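Local coordinates for protein L-threonine 3-dehydrogenase (Clostridioides difficile, PDB 7OL1) that probably catalyses the oxidation of L-threonine at its 3-hydroxyl group, using NAD+ as the oxidant, at residues A[150-153]-A[154-157]; A[207-210]-A[211-215]. All blocks are in the same frame, centred on the assembly; numbering follows the deposited sequence.

Contact 1: A[150-153]-A[154-157]; sequences MTPQ and DTLQ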
loop_
_atom_site.group_PDB
_atom_site.type_symbol
_atom_site.label_atom_id
_atom_site.label_comp_id
_atom_site.label_asym_id
_atom_site.label_seq_id
_atom_site.Cartn_x
_atom_site.Cartn_y
_atom_site.Cartn_z
ATOM N N MET A 150 11.842 16.640 10.809
ATOM C CA MET A 150 10.508 16.610 11.476
ATOM C C MET A 150 9.460 16.115 10.479
ATOM O O MET A 150 8.512 16.882 10.131
ATOM C CB MET A 150 10.113 17.986 12.011
ATOM C CG MET A 150 10.724 18.237 13.356
ATOM S SD MET A 150 9.830 17.405 14.688
ATOM C CE MET A 150 11.289 16.955 15.625
ATOM N N THR A 151 9.667 14.886 10.006
ATOM C CA THR A 151 8.754 14.225 9.045
ATOM C C THR A 151 7.399 14.158 9.716
ATOM O O THR A 151 7.273 13.627 10.809
ATOM C CB THR A 151 9.235 12.840 8.613
ATOM O OG1 THR A 151 10.564 12.997 8.121
ATOM C CG2 THR A 151 8.358 12.234 7.543
ATOM N N PRO A 152 6.365 14.751 9.108
ATOM C CA PRO A 152 5.018 14.673 9.663
ATOM C C PRO A 152 4.495 13.242 9.814
ATOM O O PRO A 152 5.032 12.364 9.201
ATOM C CB PRO A 152 4.165 15.343 8.589
ATOM C CG PRO A 152 5.136 16.256 7.877
ATOM C CD PRO A 152 6.431 15.486 7.838
ATOM N N GLN A 153 3.416 13.103 10.577
ATOM C CA GLN A 153 2.647 11.859 10.805
ATOM C C GLN A 153 1.992 11.458 9.484
ATOM O O GLN A 153 2.187 10.292 9.064
ATOM C CB GLN A 153 1.641 12.085 11.941
ATOM C CG GLN A 153 0.663 10.942 12.188
ATOM C CD GLN A 153 1.400 9.636 12.289
ATOM O OE1 GLN A 153 2.292 9.473 13.115
ATOM N NE2 GLN A 153 1.096 8.754 11.359
ATOM N N ASP A 154 1.229 12.362 8.870
ATOM C CA ASP A 154 0.594 12.125 7.543
ATOM C C ASP A 154 1.468 12.795 6.486
ATOM O O ASP A 154 1.795 13.956 6.672
ATOM C CB ASP A 154 -0.862 12.584 7.500
ATOM C CG ASP A 154 -1.692 12.046 8.651
ATOM O OD1 ASP A 154 -1.560 10.849 8.959
ATOM O OD2 ASP A 154 -2.464 12.828 9.223
ATOM N N THR A 155 1.909 12.058 5.468
ATOM C CA THR A 155 2.827 12.584 4.435
ATOM C C THR A 155 2.977 11.555 3.322
ATOM O O THR A 155 2.202 10.647 3.255
ATOM C CB THR A 155 4.166 13.033 5.046
ATOM O OG1 THR A 155 5.009 13.578 4.017
ATOM C CG2 THR A 155 4.894 11.923 5.769
ATOM N N LEU A 156 3.954 11.767 2.471
ATOM C CA LEU A 156 4.179 11.030 1.224
ATOM C C LEU A 156 4.898 9.742 1.636
ATOM O O LEU A 156 5.930 9.853 2.358
ATOM C CB LEU A 156 4.984 11.966 0.315
ATOM C CG LEU A 156 5.222 11.506 -1.115
ATOM C CD1 LEU A 156 4.794 12.585 -2.085
ATOM C CD2 LEU A 156 6.685 11.108 -1.346
ATOM N N GLN A 157 4.308 8.591 1.256
ATOM C CA GLN A 157 4.781 7.204 1.517
ATOM C C GLN A 157 4.866 6.463 0.178
ATOM O O GLN A 157 3.816 5.845 -0.276
ATOM C CB GLN A 157 3.834 6.505 2.500
ATOM C CG GLN A 157 3.880 7.090 3.907
ATOM C CD GLN A 157 2.849 6.487 4.828
ATOM O OE1 GLN A 157 1.642 6.734 4.706
ATOM N NE2 GLN A 157 3.329 5.721 5.793
HETATM O O HOH W 1 -0.758 8.133 9.281
#

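Contact 2: A[207-210]-A[211-215]; sequences YAVD and IYYEA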
loop_
_atom_site.group_PDB
_atom_site.type_symbol
_atom_site.label_atom_id
_atom_site.label_comp_id
_atom_site.label_asym_id
_atom_site.label_seq_id
_atom_site.Cartn_x
_atom_site.Cartn_y
_atom_site.Cartn_z
ATOM N N TYR A 207 24.818 -0.540 13.020
ATOM C CA TYR A 207 26.051 0.211 13.356
ATOM C C TYR A 207 25.977 0.714 14.801
ATOM O O TYR A 207 26.997 0.674 15.488
ATOM C CB TYR A 207 26.292 1.360 12.376
ATOM C CG TYR A 207 25.903 2.734 12.859
ATOM C CD1 TYR A 207 26.711 3.461 13.719
ATOM C CD2 TYR A 207 24.744 3.335 12.407
ATOM C CE1 TYR A 207 26.366 4.737 14.137
ATOM C CE2 TYR A 207 24.383 4.610 12.814
ATOM C CZ TYR A 207 25.190 5.322 13.684
ATOM O OH TYR A 207 24.791 6.582 14.067
ATOM N N ALA A 208 24.828 1.186 15.271
ATOM C CA ALA A 208 24.745 1.808 16.613
ATOM C C ALA A 208 24.747 0.745 17.714
ATOM O O ALA A 208 24.862 1.157 18.865
ATOM C CB ALA A 208 23.549 2.713 16.736
ATOM N N VAL A 209 24.611 -0.544 17.391
ATOM C CA VAL A 209 24.755 -1.647 18.391
ATOM C C VAL A 209 26.213 -2.114 18.399
ATOM O O VAL A 209 26.852 -1.966 19.460
ATOM C CB VAL A 209 23.786 -2.811 18.135
ATOM C CG1 VAL A 209 23.899 -3.868 19.224
ATOM C CG2 VAL A 209 22.348 -2.321 18.031
ATOM N N ASP A 210 26.726 -2.588 17.254
ATOM C CA ASP A 210 28.115 -3.106 17.076
ATOM C C ASP A 210 29.153 -2.112 17.627
ATOM O O ASP A 210 30.182 -2.577 18.130
ATOM C CB ASP A 210 28.410 -3.451 15.609
ATOM C CG ASP A 210 29.410 -4.583 15.388
ATOM O OD1 ASP A 210 29.800 -5.255 16.384
ATOM O OD2 ASP A 210 29.788 -4.797 14.213
ATOM N N ILE A 211 28.912 -0.804 17.547
ATOM C CA ILE A 211 29.858 0.238 18.050
ATOM C C ILE A 211 30.178 -0.032 19.525
ATOM O O ILE A 211 31.342 0.148 19.909
ATOM C CB ILE A 211 29.308 1.669 17.851
ATOM C CG1 ILE A 211 30.414 2.718 18.002
ATOM C CG2 ILE A 211 28.136 1.949 18.788
ATOM C CD1 ILE A 211 29.977 4.122 17.669
ATOM N N TYR A 212 29.188 -0.416 20.330
ATOM C CA TYR A 212 29.361 -0.634 21.793
ATOM C C TYR A 212 30.167 -1.920 22.030
ATOM O O TYR A 212 30.956 -1.961 22.998
ATOM C CB TYR A 212 28.012 -0.691 22.515
ATOM C CG TYR A 212 27.263 0.615 22.569
ATOM C CD1 TYR A 212 27.644 1.620 23.433
ATOM C CD2 TYR A 212 26.152 0.836 21.780
ATOM C CE1 TYR A 212 26.954 2.819 23.503
ATOM C CE2 TYR A 212 25.454 2.032 21.831
ATOM C CZ TYR A 212 25.852 3.030 22.699
ATOM O OH TYR A 212 25.160 4.203 22.757
ATOM N N TYR A 213 29.963 -2.937 21.181
ATOM C CA TYR A 213 30.704 -4.226 21.209
ATOM C C TYR A 213 32.177 -3.897 20.916
ATOM O O TYR A 213 33.015 -4.101 21.808
ATOM C CB TYR A 213 30.070 -5.276 20.277
ATOM C CG TYR A 213 28.838 -5.979 20.814
ATOM C CD1 TYR A 213 27.695 -5.262 21.122
ATOM C CD2 TYR A 213 28.788 -7.354 21.011
ATOM C CE1 TYR A 213 26.549 -5.873 21.600
ATOM C CE2 TYR A 213 27.649 -7.985 21.498
ATOM C CZ TYR A 213 26.521 -7.239 21.792
ATOM O OH TYR A 213 25.361 -7.781 22.258
ATOM N N GLU A 214 32.474 -3.302 19.757
ATOM C CA GLU A 214 33.867 -3.005 19.322
ATOM C C GLU A 214 34.521 -1.953 20.230
ATOM O O GLU A 214 35.709 -1.690 19.998
ATOM C CB GLU A 214 33.930 -2.525 17.868
ATOM C CG GLU A 214 33.436 -3.536 16.841
ATOM C CD GLU A 214 34.122 -4.890 16.862
ATOM O OE1 GLU A 214 35.320 -4.937 17.194
ATOM O OE2 GLU A 214 33.451 -5.891 16.546
ATOM N N ALA A 215 33.812 -1.375 21.210
ATOM C CA ALA A 215 34.351 -0.340 22.136
ATOM C C ALA A 215 34.985 -1.004 23.364
ATOM O O ALA A 215 36.069 -0.561 23.803
ATOM C CB ALA A 215 33.271 0.631 22.555
#

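Contact 1: A[150-153]-A[154-157]
Thr151 and Thr155 meet methyl to methyl, in a loop of the Rossmann-like epimerase/dehydratase fold. The loop runs between strand 132-138 and helix 162-181. CG2 of Thr151 lies 3.9 Å from CG2 of Thr155, and the two side chains cross at about a right angle. Thr155 turns OG1 opposite its own nitrogen (chi1 -178°), which leaves CG2 between the nitrogen and the carbonyl carbon, facing back over the turn. That methyl also lies 3.5 Å from Pro152 O. Phe142 and Pro147 touch Thr155, so this side is closely packed, and Thr151 OG1 is hydrogen-bonded to Pro147 O.

The other side is polar and less closed: Asp154 is partly exposed and a water sits there. The Gln153 amide and the Asp154 carboxylate are turned 79° apart and do not bond directly. Both have protein partners as well: Gln153 OE1 accepts from Asn261 N, Gln153 NE2 reaches Ala259 O, and Asp154 OD2 bonds to His256 NE2. Asp154 also packs on Leu156 of the second subunit, which places this side at the dimer contact. The water joins the two side chains: it accepts from Gln153 NE2 at 2.9 Å and donates to Asp154 OD1 at 2.9 Å.

Contact 2: A[207-210]-A[211-215]
Val209 sets CG1 opposite its backbone nitrogen (chi1 -176°), and Tyr213, one helical turn on, holds its ring carbon CG opposite its carbonyl carbon (chi1 -79°). The two side chains then run side by side in the same direction. Val209 CG1 lies 4.1 Å from Tyr213 CE1, an apolar contact on the surface of helix 207-217.

The backbone beneath starts as an alpha-helix. Ile211 N donates to Tyr207 O at 3.2 Å. The helix is then kinked: Tyr212 N bonds to Val209 O at 2.9 Å, a three-residue step of the 3-10 kind, with the donor above the carbonyl plane. The same oxygen lies at the edge of the Tyr212 ring. Glu214 N to Asp210 O is a four-residue bond, 2.9 Å long and nearly straight. The next step, Ala215 N to Tyr212 O, is again of the three-residue kind and weak at 3.4 Å.

On helix 321-334, Leu332 packs against Tyr213 and Thr325 OG1 bonds to the OH of Tyr212. Ile211 rests on Ile276, so the segment packs on helices 269-277 and 321-334 and on Tyr221 of strand 220-223.

The last pair is acidic. Asp210 and Glu214 lie side by side, their carboxylate planes 81° apart, with Asp210 OD1 3.7 Å from Glu214 OE2. Arg220 forms a salt bridge to Glu214 OE1, which probably offsets part of this charge. The remaining repulsion may raise the proton affinity of one carboxylate or the other.

How the contacts relate
The contacts follow one another along the chain: 150-157 ends before helix 207-217 begins. Their centres are 30 Å apart and their nearest atoms about 17 Å apart, so they do not touch. Each centre lies 19 Å from the centre of the chain. They differ in setting. Contact 1 is a loop turn whose polar side meets the second subunit. Contact 2 is a helix packed on other helices and a strand of its own chain, with no other subunit touching it. The loop of contact 1 leads into helix 162-181, which in this family carries the Tyr-x-x-x-Lys motif. The entry is an apoenzyme, so neither contact can be placed against a bound cofactor.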